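Local coordinates for protein proline iminopeptidase (PDB 3WMR) that is an amidohydrolase with a hydrophobic tunnel for polyketide substrates, and probably releases N-terminal proline from peptides, at residues A[25-37]-A[102-114]. Residues are numbered along the deposited sequence; the frame is centred on the assembly and turned at random.
Sequences GTVPFGQYRTWYR and LFEDELDNLLNQL
Helix 102-113 lies across the hairpin of strands 25-29 and 32-37, its axis 8.8 Å from that of strand 25-29 at closest approach, with V27 set against Q113 and F29 against N109. F29 makes the broadest contact. Its CG stands anti to the backbone N (chi1 173°), which carries the ring off the strand end and over the helix backbone, where E106 CA sits 3.8 Å from the ring centroid, 18° off the normal: a CH-pi contact over one face. L102 CD1 and N109 CB meet other parts of the same ring. Between strand 32-37 and the helix, T34 OG1 donates a 2.7 Å hydrogen bond to E106 OE2, which accepts it through its anti lone pair. E106 reaches that hydroxyl on an extended chain, and its other oxygen, OE1, accepts the backbone N-H of L82, so both carboxylate oxygens are held. A water bonded to T34 OG1 and E106 O adds a second link between threonine and glutamate. The two strands form the antiparallel edge of the alpha/beta-hydrolase sheet, strand 32-39 lying beside strand 76-80, and the helix packs on this end of the sheet, away from the predicted catalytic residues. Towards the helix C-terminus aliphatic contacts take over from the T34–E106 bond. L110 CD1 reaches V27 CG2 at 3.8 Å and also touches Y36 CB, while the V27 and Q113 side chains run past one another in opposite directions. L114 CD2 stands over the centre of one Y36 ring face, 3.8 Å from the centroid and 12° off its normal, with G25 N over the opposite face, nearer the rim.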
loop_
_atom_site.group_PDB
_atom_site.type_symbol
_atom_site.label_atom_id
_atom_site.label_comp_id
_atom_site.label_asym_id
_atom_site.label_seq_id
_atom_site.Cartn_x
_atom_site.Cartn_y
_atom_site.Cartn_z
ATOM N N GLY A 25 2.095 -13.629 15.337
ATOM C CA GLY A 25 2.880 -14.820 15.051
ATOM C C GLY A 25 3.050 -14.979 13.563
ATOM O O GLY A 25 3.003 -13.993 12.822
ATOM N N THR A 26 3.262 -16.215 13.124
ATOM C CA THR A 26 3.317 -16.516 11.701
ATOM C C THR A 26 2.361 -17.637 11.356
ATOM O O THR A 26 1.915 -18.378 12.226
ATOM C CB THR A 26 4.732 -16.924 11.228
ATOM O OG1 THR A 26 5.126 -18.156 11.851
ATOM C CG2 THR A 26 5.743 -15.832 11.544
ATOM N N VAL A 27 2.054 -17.751 10.074
ATOM C CA VAL A 27 1.321 -18.891 9.555
ATOM C C VAL A 27 2.167 -19.497 8.436
ATOM O O VAL A 27 2.919 -18.778 7.775
ATOM C CB VAL A 27 -0.094 -18.489 9.065
ATOM C CG1 VAL A 27 -0.868 -17.810 10.192
ATOM C CG2 VAL A 27 -0.034 -17.575 7.845
ATOM N N PRO A 28 2.080 -20.826 8.237
ATOM C CA PRO A 28 2.849 -21.404 7.137
ATOM C C PRO A 28 2.242 -20.997 5.798
ATOM O O PRO A 28 1.023 -20.989 5.646
ATOM C CB PRO A 28 2.711 -22.913 7.361
ATOM C CG PRO A 28 1.399 -23.057 8.057
ATOM C CD PRO A 28 1.255 -21.836 8.926
ATOM N N PHE A 29 3.101 -20.608 4.868
ATOM C CA PHE A 29 2.715 -20.339 3.500
ATOM C C PHE A 29 3.605 -21.247 2.673
ATOM O O PHE A 29 4.752 -20.903 2.363
ATOM C CB PHE A 29 2.925 -18.860 3.150
ATOM C CG PHE A 29 2.703 -18.536 1.692
ATOM C CD1 PHE A 29 1.652 -19.112 0.978
ATOM C CD2 PHE A 29 3.527 -17.623 1.041
ATOM C CE1 PHE A 29 1.446 -18.807 -0.350
ATOM C CE2 PHE A 29 3.323 -17.314 -0.291
ATOM C CZ PHE A 29 2.285 -17.908 -0.986
ATOM N N GLY A 30 3.073 -22.421 2.354
ATOM C CA GLY A 30 3.858 -23.495 1.774
ATOM C C GLY A 30 5.152 -23.667 2.548
ATOM O O GLY A 30 5.147 -23.871 3.764
ATOM N N GLN A 31 6.259 -23.529 1.830
ATOM C CA GLN A 31 7.600 -23.700 2.372
ATOM C C GLN A 31 8.043 -22.560 3.312
ATOM O O GLN A 31 9.009 -22.720 4.055
ATOM C CB GLN A 31 8.564 -23.811 1.186
ATOM C CG GLN A 31 10.029 -24.029 1.515
ATOM C CD GLN A 31 10.898 -23.946 0.277
ATOM O OE1 GLN A 31 10.404 -24.072 -0.846
ATOM N NE2 GLN A 31 12.195 -23.723 0.470
ATOM N N TYR A 32 7.347 -21.422 3.284
ATOM C CA TYR A 32 7.794 -20.216 4.006
ATOM C C TYR A 32 6.796 -19.803 5.080
ATOM O O TYR A 32 5.783 -20.471 5.264
ATOM C CB TYR A 32 8.024 -19.063 3.017
ATOM C CG TYR A 32 8.758 -19.478 1.757
ATOM C CD1 TYR A 32 10.127 -19.750 1.781
ATOM C CD2 TYR A 32 8.085 -19.601 0.544
ATOM C CE1 TYR A 32 10.800 -20.136 0.638
ATOM C CE2 TYR A 32 8.755 -19.978 -0.610
ATOM C CZ TYR A 32 10.108 -20.244 -0.558
ATOM O OH TYR A 32 10.773 -20.626 -1.710
ATOM N N ARG A 33 7.094 -18.707 5.779
ATOM C CA ARG A 33 6.245 -18.173 6.848
ATOM C C ARG A 33 5.757 -16.755 6.514
ATOM O O ARG A 33 6.523 -15.940 5.988
ATOM C CB ARG A 33 7.027 -18.111 8.163
ATOM C CG ARG A 33 7.764 -19.387 8.555
ATOM C CD ARG A 33 6.826 -20.532 8.898
ATOM N NE ARG A 33 5.930 -20.188 10.001
ATOM C CZ ARG A 33 4.998 -20.997 10.495
ATOM N NH1 ARG A 33 4.838 -22.220 10.004
ATOM N NH2 ARG A 33 4.221 -20.579 11.487
ATOM N N THR A 34 4.498 -16.463 6.846
ATOM C CA THR A 34 3.933 -15.111 6.734
ATOM C C THR A 34 3.614 -14.594 8.126
ATOM O O THR A 34 2.860 -15.232 8.854
ATOM C CB THR A 34 2.624 -15.104 5.917
ATOM O OG1 THR A 34 2.877 -15.568 4.590
ATOM C CG2 THR A 34 2.016 -13.701 5.854
ATOM N N TRP A 35 4.159 -13.433 8.479
ATOM C CA TRP A 35 3.954 -12.827 9.797
ATOM C C TRP A 35 2.732 -11.920 9.823
ATOM O O TRP A 35 2.518 -11.123 8.901
ATOM C CB TRP A 35 5.174 -12.005 10.208
ATOM C CG TRP A 35 5.093 -11.468 11.612
ATOM C CD1 TRP A 35 5.549 -12.080 12.759
ATOM C CD2 TRP A 35 4.512 -10.224 12.028
ATOM N NE1 TRP A 35 5.276 -11.293 13.856
ATOM C CE2 TRP A 35 4.651 -10.145 13.435
ATOM C CE3 TRP A 35 3.888 -9.168 11.351
ATOM C CZ2 TRP A 35 4.183 -9.052 14.174
ATOM C CZ3 TRP A 35 3.428 -8.086 12.082
ATOM C CH2 TRP A 35 3.573 -8.038 13.488
ATOM N N TYR A 36 1.966 -12.010 10.911
ATOM C CA TYR A 36 0.718 -11.254 11.076
ATOM C C TYR A 36 0.543 -10.745 12.503
ATOM O O TYR A 36 1.248 -11.146 13.431
ATOM C CB TYR A 36 -0.487 -12.139 10.722
ATOM C CG TYR A 36 -0.785 -13.152 11.812
ATOM C CD1 TYR A 36 -0.133 -14.381 11.837
ATOM C CD2 TYR A 36 -1.682 -12.862 12.840
ATOM C CE1 TYR A 36 -0.369 -15.302 12.844
ATOM C CE2 TYR A 36 -1.926 -13.776 13.853
ATOM C CZ TYR A 36 -1.264 -14.994 13.846
ATOM O OH TYR A 36 -1.494 -15.918 14.828
ATOM N N ARG A 37 -0.458 -9.897 12.668
ATOM C CA ARG A 37 -0.845 -9.374 13.972
ATOM C C ARG A 37 -2.332 -8.972 13.925
ATOM O O ARG A 37 -2.772 -8.312 12.973
ATOM C CB ARG A 37 0.067 -8.184 14.301
ATOM C CG ARG A 37 -0.580 -7.031 15.038
ATOM C CD ARG A 37 -0.122 -5.686 14.509
ATOM N NE ARG A 37 0.614 -4.933 15.514
ATOM C CZ ARG A 37 0.072 -4.203 16.488
ATOM N NH1 ARG A 37 -1.241 -4.097 16.637
ATOM N NH2 ARG A 37 0.868 -3.565 17.328
ATOM N N LEU A 102 2.367 -14.619 -6.589
ATOM C CA LEU A 102 2.925 -14.993 -5.300
ATOM C C LEU A 102 2.172 -14.320 -4.150
ATOM O O LEU A 102 1.762 -14.982 -3.186
ATOM C CB LEU A 102 4.393 -14.590 -5.235
ATOM C CG LEU A 102 5.146 -14.948 -3.952
ATOM C CD1 LEU A 102 5.308 -16.458 -3.867
ATOM C CD2 LEU A 102 6.492 -14.240 -3.919
ATOM N N PHE A 103 2.004 -13.004 -4.255
ATOM C CA PHE A 103 1.409 -12.233 -3.173
ATOM C C PHE A 103 -0.089 -12.422 -3.083
ATOM O O PHE A 103 -0.640 -12.319 -1.988
ATOM C CB PHE A 103 1.782 -10.749 -3.292
ATOM C CG PHE A 103 3.233 -10.503 -3.053
ATOM C CD1 PHE A 103 3.752 -10.618 -1.780
ATOM C CD2 PHE A 103 4.096 -10.241 -4.104
ATOM C CE1 PHE A 103 5.099 -10.438 -1.543
ATOM C CE2 PHE A 103 5.446 -10.048 -3.869
ATOM C CZ PHE A 103 5.949 -10.154 -2.586
ATOM N N GLU A 104 -0.752 -12.684 -4.211
ATOM C CA GLU A 104 -2.171 -13.085 -4.195
ATOM C C GLU A 104 -2.359 -14.391 -3.435
ATOM O O GLU A 104 -3.300 -14.543 -2.665
ATOM C CB GLU A 104 -2.701 -13.344 -5.602
ATOM C CG GLU A 104 -2.867 -12.132 -6.486
ATOM C CD GLU A 104 -3.422 -12.548 -7.836
ATOM O OE1 GLU A 104 -4.571 -13.021 -7.872
ATOM O OE2 GLU A 104 -2.712 -12.415 -8.850
ATOM N N ASP A 105 -1.468 -15.344 -3.713
ATOM C CA ASP A 105 -1.515 -16.664 -3.101
ATOM C C ASP A 105 -1.256 -16.557 -1.610
ATOM O O ASP A 105 -1.883 -17.263 -0.836
ATOM C CB ASP A 105 -0.472 -17.601 -3.728
ATOM C CG ASP A 105 -0.849 -18.064 -5.125
ATOM O OD1 ASP A 105 -2.041 -18.014 -5.483
ATOM O OD2 ASP A 105 0.062 -18.495 -5.874
ATOM N N GLU A 106 -0.335 -15.675 -1.220
ATOM C CA GLU A 106 -0.053 -15.412 0.189
ATOM C C GLU A 106 -1.254 -14.802 0.924
ATOM O O GLU A 106 -1.567 -15.198 2.044
ATOM C CB GLU A 106 1.162 -14.477 0.343
ATOM C CG GLU A 106 1.499 -14.177 1.793
ATOM C CD GLU A 106 2.664 -13.228 1.984
ATOM O OE1 GLU A 106 2.742 -12.173 1.301
ATOM O OE2 GLU A 106 3.499 -13.529 2.861
ATOM N N LEU A 107 -1.906 -13.819 0.317
ATOM C CA LEU A 107 -3.078 -13.214 0.942
ATOM C C LEU A 107 -4.187 -14.261 1.121
ATOM O O LEU A 107 -4.757 -14.370 2.204
ATOM C CB LEU A 107 -3.566 -11.994 0.144
ATOM C CG LEU A 107 -4.916 -11.399 0.535
ATOM C CD1 LEU A 107 -4.934 -10.939 1.986
ATOM C CD2 LEU A 107 -5.283 -10.249 -0.386
ATOM N N ASP A 108 -4.486 -15.023 0.066
ATOM C CA ASP A 108 -5.479 -16.109 0.155
ATOM C C ASP A 108 -5.102 -17.088 1.269
ATOM O O ASP A 108 -5.935 -17.435 2.101
ATOM C CB ASP A 108 -5.601 -16.872 -1.169
ATOM C CG ASP A 108 -6.441 -16.139 -2.187
ATOM O OD1 ASP A 108 -7.355 -15.375 -1.798
ATOM O OD2 ASP A 108 -6.196 -16.330 -3.383
ATOM N N ASN A 109 -3.840 -17.517 1.286
ATOM C CA ASN A 109 -3.362 -18.428 2.325
ATOM C C ASN A 109 -3.583 -17.831 3.709
ATOM O O ASN A 109 -4.048 -18.526 4.613
ATOM C CB ASN A 109 -1.883 -18.799 2.129
ATOM C CG ASN A 109 -1.327 -19.627 3.282
ATOM O OD1 ASN A 109 -0.582 -19.126 4.137
ATOM N ND2 ASN A 109 -1.701 -20.888 3.322
ATOM N N LEU A 110 -3.284 -16.543 3.869
ATOM C CA LEU A 110 -3.410 -15.889 5.178
ATOM C C LEU A 110 -4.860 -15.811 5.675
ATOM O O LEU A 110 -5.144 -16.077 6.844
ATOM C CB LEU A 110 -2.810 -14.479 5.146
ATOM C CG LEU A 110 -2.926 -13.696 6.452
ATOM C CD1 LEU A 110 -2.078 -14.336 7.540
ATOM C CD2 LEU A 110 -2.524 -12.244 6.235
ATOM N N LEU A 111 -5.770 -15.431 4.792
ATOM C CA LEU A 111 -7.184 -15.393 5.138
ATOM C C LEU A 111 -7.658 -16.785 5.574
ATOM O O LEU A 111 -8.429 -16.915 6.523
ATOM C CB LEU A 111 -8.011 -14.892 3.953
ATOM C CG LEU A 111 -7.735 -13.453 3.506
ATOM C CD1 LEU A 111 -8.329 -13.225 2.126
ATOM C CD2 LEU A 111 -8.262 -12.427 4.497
ATOM N N ASN A 112 -7.174 -17.818 4.888
ATOM C CA ASN A 112 -7.517 -19.203 5.219
ATOM C C ASN A 112 -6.956 -19.622 6.571
ATOM O O ASN A 112 -7.702 -20.119 7.413
ATOM C CB ASN A 112 -7.027 -20.175 4.127
ATOM C CG ASN A 112 -7.791 -20.040 2.820
ATOM O OD1 ASN A 112 -7.215 -20.163 1.744
ATOM N ND2 ASN A 112 -9.084 -19.811 2.903
ATOM N N GLN A 113 -5.656 -19.401 6.783
ATOM C CA GLN A 113 -4.974 -19.823 8.020
ATOM C C GLN A 113 -5.558 -19.135 9.259
ATOM O O GLN A 113 -5.682 -19.747 10.315
ATOM C CB GLN A 113 -3.466 -19.543 7.951
ATOM C CG GLN A 113 -2.704 -20.280 6.851
ATOM C CD GLN A 113 -2.517 -21.771 7.112
ATOM O OE1 GLN A 113 -2.441 -22.219 8.258
ATOM N NE2 GLN A 113 -2.421 -22.543 6.037
ATOM N N LEU A 114 -5.929 -17.869 9.129
ATOM C CA LEU A 114 -6.571 -17.150 10.240
ATOM C C LEU A 114 -8.077 -17.447 10.374
ATOM O O LEU A 114 -8.708 -16.948 11.289
ATOM C CB LEU A 114 -6.361 -15.639 10.100
ATOM C CG LEU A 114 -4.911 -15.143 10.137
ATOM C CD1 LEU A 114 -4.888 -13.633 9.927
ATOM C CD2 LEU A 114 -4.224 -15.499 11.446
HETATM O O HOH W 1 0.272 -16.431 3.961
#